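Local structure of similarities with probable monooxygenase (Photorhabdus luminescens, 4HB9) at residues Ser310-Leu315 with Glu353-Ala358; Gln343-Val348 with Lys357-Tyr362. The protein binds flavin-adenine dinucleotide and is probably a flavin-dependent monooxygenase of the aromatic-ring hydroxylase type. All coordinates share one frame; numbering follows the deposited sequence. Where two conformers were deposited one is given.

Interaction 1 of 2, residues Ser310-Leu315 with Glu353-Ala358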
loop_
_atom_site.group_PDB
_atom_site.type_symbol
_atom_site.label_atom_id
_atom_site.label_comp_id
_atom_site.label_asym_id
_atom_site.label_seq_id
_atom_site.Cartn_x
_atom_site.Cartn_y
_atom_site.Cartn_z
ATOM N N SER A 310 -1.158 24.668 8.722
ATOM C CA SER A 310 -0.031 24.175 7.942
ATOM C C SER A 310 1.280 24.697 8.496
ATOM O O SER A 310 1.339 25.772 9.118
ATOM C CB SER A 310 -0.168 24.573 6.486
ATOM O OG SER A 310 -1.311 23.981 5.922
ATOM N N SER A 311 2.333 23.918 8.301
ATOM C CA SER A 311 3.661 24.340 8.677
ATOM C C SER A 311 4.653 23.700 7.710
ATOM O O SER A 311 4.255 23.148 6.695
ATOM C CB SER A 311 3.954 23.934 10.117
ATOM O OG SER A 311 4.108 22.536 10.252
ATOM N N THR A 312 5.921 23.747 8.069
ATOM C CA THR A 312 6.966 23.114 7.281
ATOM C C THR A 312 7.114 21.613 7.563
ATOM O O THR A 312 7.985 20.969 7.001
ATOM C CB THR A 312 8.299 23.837 7.509
ATOM O OG1 THR A 312 8.626 23.793 8.893
ATOM C CG2 THR A 312 8.198 25.290 7.041
ATOM N N VAL A 313 6.265 21.050 8.416
ATOM C CA VAL A 313 6.151 19.584 8.583
ATOM C C VAL A 313 4.859 19.189 7.891
ATOM O O VAL A 313 3.782 19.827 8.103
ATOM C CB VAL A 313 6.038 19.164 10.071
ATOM C CG1 VAL A 313 5.849 17.663 10.214
ATOM C CG2 VAL A 313 7.250 19.611 10.876
ATOM N N THR A 314 4.932 18.145 7.061
ATOM C CA THR A 314 3.729 17.590 6.472
ATOM C C THR A 314 3.835 16.055 6.343
ATOM O O THR A 314 4.789 15.461 6.796
ATOM C CB THR A 314 3.361 18.289 5.146
ATOM O OG1 THR A 314 2.035 17.950 4.772
ATOM C CG2 THR A 314 4.271 17.954 4.018
ATOM N N LEU A 315 2.809 15.434 5.779
ATOM C CA LEU A 315 2.726 13.964 5.732
ATOM C C LEU A 315 2.297 13.502 4.373
ATOM O O LEU A 315 1.631 14.265 3.661
ATOM C CB LEU A 315 1.697 13.460 6.748
ATOM C CG LEU A 315 2.006 13.819 8.203
ATOM C CD1 LEU A 315 0.780 13.588 9.070
ATOM C CD2 LEU A 315 3.207 13.083 8.743
ATOM N N GLU A 353 5.047 30.717 -5.290
ATOM C CA GLU A 353 4.220 30.603 -4.098
ATOM C C GLU A 353 5.087 30.492 -2.859
ATOM O O GLU A 353 6.225 30.020 -2.933
ATOM C CB GLU A 353 3.289 29.377 -4.217
ATOM C CG GLU A 353 2.178 29.280 -3.171
ATOM C CD GLU A 353 1.401 30.581 -2.994
ATOM O OE1 GLU A 353 1.860 31.454 -2.223
ATOM O OE2 GLU A 353 0.328 30.709 -3.607
ATOM N N GLU A 354 4.550 30.945 -1.731
ATOM C CA GLU A 354 5.218 30.815 -0.449
ATOM C C GLU A 354 5.118 29.368 0.009
ATOM O O GLU A 354 4.139 28.688 -0.304
ATOM C CB GLU A 354 4.573 31.719 0.602
ATOM C CG GLU A 354 4.593 33.210 0.292
ATOM C CD GLU A 354 3.713 34.012 1.254
ATOM O OE1 GLU A 354 3.143 33.426 2.201
ATOM O OE2 GLU A 354 3.577 35.236 1.057
ATOM N N LEU A 355 6.122 28.941 0.765
ATOM C CA LEU A 355 6.269 27.576 1.196
ATOM C C LEU A 355 5.067 27.038 1.961
ATOM O O LEU A 355 4.457 26.048 1.546
ATOM C CB LEU A 355 7.534 27.430 2.045
ATOM C CG LEU A 355 7.824 26.042 2.616
ATOM C CD1 LEU A 355 7.756 24.955 1.542
ATOM C CD2 LEU A 355 9.188 26.046 3.280
ATOM N N VAL A 356 4.738 27.663 3.090
ATOM C CA VAL A 356 3.630 27.170 3.901
ATOM C C VAL A 356 2.307 27.226 3.146
ATOM O O VAL A 356 1.492 26.289 3.248
ATOM C CB VAL A 356 3.547 27.847 5.289
ATOM C CG1 VAL A 356 2.360 27.302 6.069
ATOM C CG2 VAL A 356 4.808 27.555 6.072
ATOM N N LYS A 357 2.074 28.276 2.361
ATOM C CA LYS A 357 0.878 28.315 1.532
ATOM C C LYS A 357 0.811 27.115 0.565
ATOM O O LYS A 357 -0.247 26.519 0.381
ATOM C CB LYS A 357 0.770 29.614 0.726
ATOM C CG LYS A 357 -0.056 30.714 1.371
ATOM C CD LYS A 357 -0.112 31.937 0.450
ATOM C CE LYS A 357 -0.803 33.144 1.075
ATOM N NZ LYS A 357 0.050 33.836 2.076
ATOM N N ALA A 358 1.928 26.812 -0.090
ATOM C CA ALA A 358 1.973 25.688 -1.036
ATOM C C ALA A 358 1.706 24.359 -0.301
ATOM O O ALA A 358 0.974 23.507 -0.807
ATOM C CB ALA A 358 3.328 25.651 -1.738
#
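V356, in the first turn of helix 355-386, pushes both methyls against the chain that leads into strand 313-315. Its CG1 stands anti to the backbone N (chi1 179°), which turns it onto S310: V356 CG1 lies 3.6 Å from S310 O and 3.7 Å from S310 CB, so one methyl touches both the backbone and the side chain of S310. This is the close-packed part. Here S311 and V356 bring their CA atoms to 5.6 Å, although the CB of S311 points away from the helix. The other methyl, V356 CG2, leans toward T312 and meets T312 CG2 at 4.2 Å, with the two side chains set at a slant. T312 CG2 also touches L355 CD2 at 4.0 Å, the leucine crossing it at about a right angle. By these distances that end is the looser one, a few methyls meeting at van der Waals range; the contact as a whole lies at the surface of the protein.

Across the contact there are van der Waals touches alone, some of them methyl against backbone, and the serine hydroxyls are used elsewhere. S311 OG accepts the backbone N-H of V313 (S311 OG to V313 N 3.2 Å, nearly straight at 167°), an ST turn just before the strand, and also bonds Y172 OH.

S310 OG reaches E363 further along helix 355-386. T312 and T314 bond L158 through their backbones, joining this edge strand to strand 157-160 of the parallel sheet, while helix 167-172 packs on V313 and L315.

Interaction 2 of 2, residues Gln343-Val348 with Lys357-Tyr362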
loop_
_atom_site.group_PDB
_atom_site.type_symbol
_atom_site.label_atom_id
_atom_site.label_comp_id
_atom_site.label_asym_id
_atom_site.label_seq_id
_atom_site.Cartn_x
_atom_site.Cartn_y
_atom_site.Cartn_z
ATOM N N GLN A 343 4.613 18.903 -7.117
ATOM C CA GLN A 343 4.123 20.036 -7.872
ATOM C C GLN A 343 4.010 21.286 -6.997
ATOM O O GLN A 343 4.375 22.381 -7.426
ATOM C CB GLN A 343 2.783 19.728 -8.530
ATOM C CG GLN A 343 2.855 18.698 -9.637
ATOM C CD GLN A 343 1.496 18.150 -10.045
ATOM O OE1 GLN A 343 0.501 18.319 -9.347
ATOM N NE2 GLN A 343 1.463 17.457 -11.160
ATOM N N LYS A 344 3.527 21.125 -5.765
ATOM C CA LYS A 344 3.386 22.273 -4.846
ATOM C C LYS A 344 4.752 22.777 -4.347
ATOM O O LYS A 344 5.000 23.978 -4.366
ATOM C CB LYS A 344 2.431 21.933 -3.691
ATOM C CG LYS A 344 1.032 21.557 -4.158
ATOM C CD LYS A 344 0.450 22.536 -5.176
ATOM C CE LYS A 344 -0.947 22.146 -5.603
ATOM N NZ LYS A 344 -1.525 23.158 -6.529
ATOM N N LEU A 345 5.672 21.888 -3.972
ATOM C CA LEU A 345 7.002 22.335 -3.576
ATOM C C LEU A 345 7.747 22.944 -4.771
ATOM O O LEU A 345 8.482 23.920 -4.610
ATOM C CB LEU A 345 7.815 21.223 -2.893
ATOM C CG LEU A 345 7.269 20.798 -1.521
ATOM C CD1 LEU A 345 7.990 19.579 -1.021
ATOM C CD2 LEU A 345 7.309 21.905 -0.461
ATOM N N ALA A 346 7.533 22.414 -5.972
ATOM C CA ALA A 346 8.181 22.997 -7.161
ATOM C C ALA A 346 7.725 24.453 -7.363
ATOM O O ALA A 346 8.516 25.289 -7.789
ATOM C CB ALA A 346 7.879 22.179 -8.403
ATOM N N SER A 347 6.455 24.751 -7.090
ATOM C CA SER A 347 5.940 26.111 -7.265
ATOM C C SER A 347 6.613 27.091 -6.295
ATOM O O SER A 347 6.698 28.289 -6.567
ATOM C CB SER A 347 4.413 26.160 -7.092
ATOM O OG SER A 347 4.060 26.057 -5.713
ATOM N N VAL A 348 7.090 26.585 -5.168
ATOM C CA VAL A 348 7.866 27.380 -4.225
ATOM C C VAL A 348 9.294 27.551 -4.764
ATOM O O VAL A 348 9.810 28.666 -4.857
ATOM C CB VAL A 348 7.917 26.733 -2.843
ATOM C CG1 VAL A 348 8.677 27.616 -1.850
ATOM C CG2 VAL A 348 6.504 26.449 -2.333
ATOM N N LYS A 357 2.074 28.276 2.361
ATOM C CA LYS A 357 0.878 28.315 1.532
ATOM C C LYS A 357 0.811 27.115 0.565
ATOM O O LYS A 357 -0.247 26.519 0.381
ATOM C CB LYS A 357 0.770 29.614 0.726
ATOM C CG LYS A 357 -0.056 30.714 1.371
ATOM C CD LYS A 357 -0.112 31.937 0.450
ATOM C CE LYS A 357 -0.803 33.144 1.075
ATOM N NZ LYS A 357 0.050 33.836 2.076
ATOM N N ALA A 358 1.928 26.812 -0.090
ATOM C CA ALA A 358 1.973 25.688 -1.036
ATOM C C ALA A 358 1.706 24.359 -0.301
ATOM O O ALA A 358 0.974 23.507 -0.807
ATOM C CB ALA A 358 3.328 25.651 -1.738
ATOM N N ILE A 359 2.299 24.192 0.875
ATOM C CA ILE A 359 2.034 23.018 1.708
ATOM C C ILE A 359 0.540 22.930 2.057
ATOM O O ILE A 359 -0.070 21.866 1.944
ATOM C CB ILE A 359 2.934 22.978 2.951
ATOM C CG1 ILE A 359 4.381 22.685 2.531
ATOM C CG2 ILE A 359 2.459 21.906 3.920
ATOM C CD1 ILE A 359 5.399 22.856 3.631
ATOM N N SER A 360 -0.056 24.057 2.442
ATOM C CA SER A 360 -1.494 24.123 2.729
ATOM C C SER A 360 -2.383 23.675 1.588
ATOM O O SER A 360 -3.397 22.991 1.817
ATOM C CB SER A 360 -1.884 25.572 3.119
ATOM O OG SER A 360 -3.198 25.573 3.603
ATOM N N ASP A 361 -2.024 24.083 0.368
ATOM C CA ASP A 361 -2.734 23.719 -0.866
ATOM C C ASP A 361 -2.679 22.206 -1.054
ATOM O O ASP A 361 -3.704 21.565 -1.373
ATOM C CB ASP A 361 -2.077 24.435 -2.078
ATOM C CG ASP A 361 -2.835 24.266 -3.397
ATOM O OD1 ASP A 361 -3.998 23.828 -3.430
ATOM O OD2 ASP A 361 -2.255 24.594 -4.462
ATOM N N TYR A 362 -1.472 21.659 -0.915
ATOM C CA TYR A 362 -1.277 20.195 -0.985
ATOM C C TYR A 362 -2.200 19.492 0.025
ATOM O O TYR A 362 -2.926 18.578 -0.326
ATOM C CB TYR A 362 0.193 19.829 -0.708
ATOM C CG TYR A 362 0.364 18.381 -0.244
ATOM C CD1 TYR A 362 0.096 17.314 -1.097
ATOM C CD2 TYR A 362 0.725 18.094 1.057
ATOM C CE1 TYR A 362 0.224 15.990 -0.657
ATOM C CE2 TYR A 362 0.856 16.794 1.506
ATOM C CZ TYR A 362 0.602 15.742 0.646
ATOM O OH TYR A 362 0.728 14.453 1.115
#
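A bend at chi2 (-48°) in K344, on top of a chi1 that sets CG beside its backbone N, steers the otherwise extended lysine across to D361, whose CG is anti to its own N (chi1 -173°). The two side chains meet at about a right angle. K344 NZ and D361 OD2 form a short salt bridge of 2.6 Å, the ammonium coming from above the carboxylate plane, 43° out of it. D361 OD1 takes Q365 NE2, so both carboxylate oxygens have partners. On its way the lysine passes K344 CG within 3.9 Å of Y362 CB.

Helices 330-349 and 355-386 form an antiparallel hairpin in the FAD-binding domain of a Rossmann-type flavoprotein; the axes of segments 343-348 and 357-362 approach to 8.7 Å, consistent with the small A358 at the interface. A358 CB sits 3.5 Å from K344 O and 3.3 Å from V348 CG2, the latter tighter than normal carbon contact. S347 OG donates to K344 O at 2.6 Å. Deeper in, L345 CD2 rests against I359 CG1 at 4.3 Å, where I359 also packs on T314 of the sheet.

Helix 355-386 serves both contacts, with K357 and A358 common to their segments. Interaction 1 is a surface contact in which the start of that helix meets the loop before an edge strand through methyls and backbone. Interaction 2, between helices, is partly buried: its small and apolar groups lie inward and an ion pair sits where the helices are more exposed. They join directly where Y362 OH reaches L315 O at 2.7 Å, a probable hydrogen bond from helix to sheet edge, and where I359 CD1 packs 3.3 Å from S311 O. Interaction 1 thus joins helix 355-386 to the approach to strand 313-315, and interaction 2 joins it to helix 330-349.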